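Local atomic coordinates of clostripain-related protein (Bacteroides thetaiotaomicron, PDB entry 6N9J), a protein that probably acts as a secreted cysteine protease of the clostripain family (C11), cleaving peptide bonds, and is caught here with an irreversible peptide inhibitor bound. Residues A[113-117]-A[285-289]; A[182-186]-A[324-328]. One frame throughout, in Å; residues are numbered along the deposited sequence.

Overall arrangement
Along the chain, segment 113-117 comes first, in the loop that leaves strand 105-110 of the main sheet, and segment 182-186 follows in the loop after strand 178-181. Segment 285-289 then returns to the first of these and closes contact 1 around 167 residues, while 324-328, at the end of strand 315-327, returns to the second and closes contact 2 around 137. Because the partners alternate, the two closures cross rather than nest. Contact 1 ties a loop of the parallel strands to the C-terminal region, and contact 2 ties a second such loop to an antiparallel strand. Their centres lie about 11 Å apart, and a residue of 113-117 and several of contact 2 reach the bound peptide.

Contact 1: A[113-117]-A[285-289]; sequences GDGWL and NNYHD
Asn286 meets Leu117 through the nitrogen end of its amide: ND2 lies 3.4 Å from Leu117 CD1, a van der Waals contact between a polar tip and a methyl group. CG sits anti to the carbonyl carbon (chi1 -75°), which places the amide against Leu117, while OD1 is bonded to Gln356 on helix 355-363. The main chain of Asn286 contributes as well. Its carbonyl O accepts from a water 2.9 Å away, and that water in turn accepts from Trp116 NE1 at 2.8 Å, giving the one polar atom of the indole a partner.

Next comes Tyr287, whose phenol extends to the loop 113-117. OH donates to Asp114 OD1 over a very short 2.5 Å. Asp114 OD1 lies in the plane of the Tyr287 ring at its edge, and the carboxylate and ring planes are 28° apart, nearly coplanar. Leu117 CD1 comes up obliquely, 3.7 Å from the same OH. The ring of Tyr287 is also stacked on Tyr162. The loop that receives this hydroxyl follows strand 105-110 of a caspase-like, clan CD fold, and Gly113, which binds the inhibitor through its backbone, probably belongs to the His-Gly motif of such proteases. Asp114 to Leu117 form a type II' turn, closed by Leu117 N to Asp114 O. Glycine suits position 115, where phi is positive and a beta carbon would run into Tyr287 OH. A phenylalanine in place of Tyr287 would probably leave Asp114 OD1 without its donor and the carboxylate freer to turn.

Two residues on, Asp289 is the N-cap of helix 290-297, its OD2 accepting from Gly292 N.

Contact 2: A[182-186]-A[324-328]; sequences SPTEI and NYCTY
Glu185 reaches from its loop to Thr327 on the strand, and its side chain can be followed outward. CB lies 4.5 Å from Tyr325 O, a loose approach. CG is anti to the carbonyl carbon (chi1 -73°), and the chain runs extended beyond it to carry the carboxylate across to Thr327. There the two oxygens divide the work. OE2 uses its syn lone pair to accept from Thr327 N at 3.0 Å, with an N-H...O angle of 157°, and rests 3.3 Å from Cys326 CA. OE1 takes the hydroxyl of the same residue, Thr327 OG1, at 2.8 Å, again on the syn side but 26° out of the carboxylate plane.

One threonine thus grips both ends of the carboxylate, which a residue with a backbone N-H and a beta hydroxyl can do. Thr327 OG1 also bonds Arg283 NH1. In this caspase-like fold, loops at the C-terminal ends of the sheet's strands build the substrate cleft; accordingly, Glu185 OE1 also bonds a polar side chain of the bound peptide, and Ile186 holds the peptide's backbone. Thr327, which also packs against a polar side chain of the peptide, helps fix this acceptor.

Nearer the start of the loop, Thr184 OG1 passes Cys326 SG at 3.8 Å, while its stronger partner is Tyr279 O. A water donates to both Glu185 O and Asn324 OD1, the latter at 2.7 Å. Ser182 shapes the loop's entry by an ST turn, its OG accepting from Thr184 N.

Contact 1: A[113-117]-A[285-289]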
loop_
_atom_site.group_PDB
_atom_site.type_symbol
_atom_site.label_atom_id
_atom_site.label_comp_id
_atom_site.label_asym_id
_atom_site.label_seq_id
_atom_site.Cartn_x
_atom_site.Cartn_y
_atom_site.Cartn_z
ATOM N N GLY A 113 -6.842 -2.970 3.860
ATOM C CA GLY A 113 -6.682 -1.538 3.690
ATOM C C GLY A 113 -7.940 -0.936 3.096
ATOM O O GLY A 113 -8.707 -1.628 2.418
ATOM N N ASP A 114 -8.167 0.346 3.365
ATOM C CA ASP A 114 -9.303 1.068 2.785
ATOM C C ASP A 114 -8.953 2.561 2.720
ATOM O O ASP A 114 -9.712 3.424 3.175
ATOM C CB ASP A 114 -10.587 0.821 3.593
ATOM C CG ASP A 114 -11.862 0.987 2.756
ATOM O OD1 ASP A 114 -11.843 1.753 1.768
ATOM O OD2 ASP A 114 -12.889 0.352 3.083
ATOM N N GLY A 115 -7.783 2.858 2.160
ATOM C CA GLY A 115 -7.381 4.238 1.941
ATOM C C GLY A 115 -7.417 5.123 3.176
ATOM O O GLY A 115 -6.903 4.767 4.240
ATOM N N TRP A 116 -8.040 6.283 3.033
ATOM C CA TRP A 116 -8.055 7.292 4.080
ATOM C C TRP A 116 -9.250 7.168 5.005
ATOM O O TRP A 116 -9.307 7.839 6.037
ATOM C CB TRP A 116 -8.057 8.689 3.453
ATOM C CG TRP A 116 -9.267 8.921 2.610
ATOM C CD1 TRP A 116 -9.389 8.691 1.273
ATOM C CD2 TRP A 116 -10.540 9.409 3.048
ATOM N NE1 TRP A 116 -10.652 9.013 0.844
ATOM C CE2 TRP A 116 -11.382 9.456 1.916
ATOM C CE3 TRP A 116 -11.050 9.816 4.287
ATOM C CZ2 TRP A 116 -12.707 9.898 1.984
ATOM C CZ3 TRP A 116 -12.367 10.247 4.354
ATOM C CH2 TRP A 116 -13.181 10.284 3.208
ATOM N N LEU A 117 -10.207 6.327 4.626
ATOM C CA LEU A 117 -11.526 6.313 5.279
ATOM C C LEU A 117 -11.440 6.114 6.792
ATOM O O LEU A 117 -10.650 5.289 7.274
ATOM C CB LEU A 117 -12.410 5.233 4.651
ATOM C CG LEU A 117 -12.854 5.600 3.233
ATOM C CD1 LEU A 117 -13.457 4.409 2.524
ATOM C CD2 LEU A 117 -13.857 6.730 3.306
ATOM N N ASN A 285 -18.186 3.195 -4.329
ATOM C CA ASN A 285 -17.728 4.200 -5.300
ATOM C C ASN A 285 -17.016 5.348 -4.585
ATOM O O ASN A 285 -17.213 6.524 -4.892
ATOM C CB ASN A 285 -18.897 4.721 -6.151
ATOM C CG ASN A 285 -19.321 3.734 -7.230
ATOM O OD1 ASN A 285 -19.653 2.580 -6.948
ATOM N ND2 ASN A 285 -19.299 4.183 -8.476
ATOM N N ASN A 286 -16.191 4.979 -3.612
ATOM C CA ASN A 286 -15.394 5.924 -2.845
ATOM C C ASN A 286 -14.142 6.376 -3.586
ATOM O O ASN A 286 -13.580 7.428 -3.261
ATOM C CB ASN A 286 -14.981 5.301 -1.508
ATOM C CG ASN A 286 -16.121 5.251 -0.508
ATOM O OD1 ASN A 286 -17.010 6.082 -0.543
ATOM N ND2 ASN A 286 -16.083 4.281 0.401
ATOM N N TYR A 287 -13.718 5.588 -4.581
ATOM C CA TYR A 287 -12.418 5.777 -5.230
ATOM C C TYR A 287 -12.477 6.025 -6.735
ATOM O O TYR A 287 -12.910 5.163 -7.494
ATOM C CB TYR A 287 -11.526 4.552 -4.983
ATOM C CG TYR A 287 -11.282 4.248 -3.534
ATOM C CD1 TYR A 287 -10.281 4.902 -2.834
ATOM C CD2 TYR A 287 -12.058 3.317 -2.858
ATOM C CE1 TYR A 287 -10.052 4.630 -1.504
ATOM C CE2 TYR A 287 -11.840 3.043 -1.532
ATOM C CZ TYR A 287 -10.831 3.700 -0.862
ATOM O OH TYR A 287 -10.591 3.428 0.462
ATOM N N HIS A 288 -11.990 7.187 -7.163
ATOM C CA HIS A 288 -11.936 7.541 -8.577
ATOM C C HIS A 288 -10.532 7.932 -9.006
ATOM O O HIS A 288 -9.739 8.388 -8.190
ATOM C CB HIS A 288 -12.904 8.693 -8.878
ATOM C CG HIS A 288 -14.342 8.307 -8.747
ATOM N ND1 HIS A 288 -15.044 8.439 -7.568
ATOM C CD2 HIS A 288 -15.198 7.757 -9.637
ATOM C CE1 HIS A 288 -16.278 7.999 -7.742
ATOM N NE2 HIS A 288 -16.399 7.584 -8.993
ATOM N N ASP A 289 -10.237 7.783 -10.293
ATOM C CA ASP A 289 -8.924 8.158 -10.787
ATOM C C ASP A 289 -8.705 9.675 -10.721
ATOM O O ASP A 289 -9.467 10.464 -11.299
ATOM C CB ASP A 289 -8.724 7.648 -12.212
ATOM C CG ASP A 289 -7.304 7.867 -12.708
ATOM O OD1 ASP A 289 -6.378 7.099 -12.310
ATOM O OD2 ASP A 289 -7.122 8.810 -13.499
HETATM O O HOH W 1 -11.239 7.788 -1.566
#

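Contact 2: A[182-186]-A[324-328]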
loop_
_atom_site.group_PDB
_atom_site.type_symbol
_atom_site.label_atom_id
_atom_site.label_comp_id
_atom_site.label_asym_id
_atom_site.label_seq_id
_atom_site.Cartn_x
_atom_site.Cartn_y
_atom_site.Cartn_z
ATOM N N SER A 182 -1.620 -0.203 -4.853
ATOM C CA SER A 182 -2.703 -0.227 -5.843
ATOM C C SER A 182 -3.779 0.750 -5.426
ATOM O O SER A 182 -4.058 0.873 -4.239
ATOM C CB SER A 182 -3.314 -1.624 -5.972
ATOM O OG SER A 182 -4.357 -1.628 -6.935
ATOM N N PRO A 183 -4.379 1.464 -6.393
ATOM C CA PRO A 183 -5.531 2.305 -6.028
ATOM C C PRO A 183 -6.816 1.490 -5.905
ATOM O O PRO A 183 -7.828 1.968 -5.343
ATOM C CB PRO A 183 -5.616 3.308 -7.178
ATOM C CG PRO A 183 -4.946 2.623 -8.344
ATOM C CD PRO A 183 -3.960 1.638 -7.798
ATOM N N THR A 184 -6.779 0.259 -6.403
ATOM C CA THR A 184 -7.953 -0.596 -6.342
ATOM C C THR A 184 -7.655 -1.780 -5.405
ATOM O O THR A 184 -6.732 -1.705 -4.578
ATOM C CB THR A 184 -8.381 -1.048 -7.762
ATOM O OG1 THR A 184 -9.627 -1.756 -7.704
ATOM C CG2 THR A 184 -7.314 -1.907 -8.430
ATOM N N GLU A 185 -8.444 -2.846 -5.497
ATOM C CA GLU A 185 -8.235 -4.008 -4.642
ATOM C C GLU A 185 -6.972 -4.770 -5.020
ATOM O O GLU A 185 -6.674 -4.955 -6.204
ATOM C CB GLU A 185 -9.430 -4.952 -4.702
ATOM C CG GLU A 185 -10.650 -4.452 -3.970
ATOM C CD GLU A 185 -11.872 -5.293 -4.277
ATOM O OE1 GLU A 185 -12.057 -6.336 -3.618
ATOM O OE2 GLU A 185 -12.638 -4.921 -5.191
ATOM N N ILE A 186 -6.244 -5.202 -3.992
ATOM C CA ILE A 186 -5.063 -6.048 -4.128
ATOM C C ILE A 186 -5.469 -7.515 -3.984
ATOM O O ILE A 186 -6.244 -7.859 -3.099
ATOM C CB ILE A 186 -3.999 -5.695 -3.058
ATOM C CG1 ILE A 186 -3.237 -4.435 -3.461
ATOM C CG2 ILE A 186 -3.039 -6.869 -2.827
ATOM C CD1 ILE A 186 -2.101 -4.700 -4.438
ATOM N N ASN A 324 -9.084 -5.774 -13.942
ATOM C CA ASN A 324 -8.729 -6.247 -12.605
ATOM C C ASN A 324 -9.950 -6.934 -11.998
ATOM O O ASN A 324 -11.085 -6.600 -12.347
ATOM C CB ASN A 324 -8.276 -5.094 -11.704
ATOM C CG ASN A 324 -6.795 -4.816 -11.796
ATOM O OD1 ASN A 324 -6.126 -4.618 -10.781
ATOM N ND2 ASN A 324 -6.267 -4.809 -13.014
ATOM N N TYR A 325 -9.728 -7.881 -11.092
ATOM C CA TYR A 325 -10.831 -8.501 -10.369
ATOM C C TYR A 325 -11.279 -7.597 -9.222
ATOM O O TYR A 325 -10.453 -7.090 -8.470
ATOM C CB TYR A 325 -10.423 -9.874 -9.845
ATOM C CG TYR A 325 -11.546 -10.683 -9.195
ATOM C CD1 TYR A 325 -12.370 -11.493 -9.956
ATOM C CD2 TYR A 325 -11.749 -10.647 -7.814
ATOM C CE1 TYR A 325 -13.378 -12.241 -9.364
ATOM C CE2 TYR A 325 -12.741 -11.391 -7.213
ATOM C CZ TYR A 325 -13.554 -12.188 -7.989
ATOM O OH TYR A 325 -14.551 -12.931 -7.397
ATOM N N CYS A 326 -12.590 -7.381 -9.107
ATOM C CA CYS A 326 -13.134 -6.531 -8.048
ATOM C C CYS A 326 -14.285 -7.250 -7.413
ATOM O O CYS A 326 -14.884 -8.132 -8.033
ATOM C CB CYS A 326 -13.600 -5.165 -8.590
ATOM S SG CYS A 326 -12.257 -4.043 -9.112
ATOM N N THR A 327 -14.619 -6.869 -6.186
ATOM C CA THR A 327 -15.642 -7.593 -5.460
ATOM C C THR A 327 -16.829 -6.712 -5.126
ATOM O O THR A 327 -16.720 -5.494 -5.030
ATOM C CB THR A 327 -15.083 -8.219 -4.146
ATOM O OG1 THR A 327 -14.675 -7.188 -3.234
ATOM C CG2 THR A 327 -13.903 -9.134 -4.444
ATOM N N TYR A 328 -17.977 -7.348 -4.972
ATOM C CA TYR A 328 -19.135 -6.683 -4.410
ATOM C C TYR A 328 -19.053 -6.804 -2.904
ATOM O O TYR A 328 -18.209 -7.542 -2.385
ATOM C CB TYR A 328 -20.421 -7.304 -4.911
ATOM C CG TYR A 328 -20.641 -7.258 -6.398
ATOM C CD1 TYR A 328 -20.121 -8.241 -7.227
ATOM C CD2 TYR A 328 -21.439 -6.266 -6.966
ATOM C CE1 TYR A 328 -20.357 -8.216 -8.590
ATOM C CE2 TYR A 328 -21.677 -6.231 -8.313
ATOM C CZ TYR A 328 -21.135 -7.205 -9.126
ATOM O OH TYR A 328 -21.383 -7.165 -10.473
HETATM O O HOH W 2 -4.835 -4.644 -8.435
HETATM O O HOH W 3 -7.795 -7.390 -7.119
#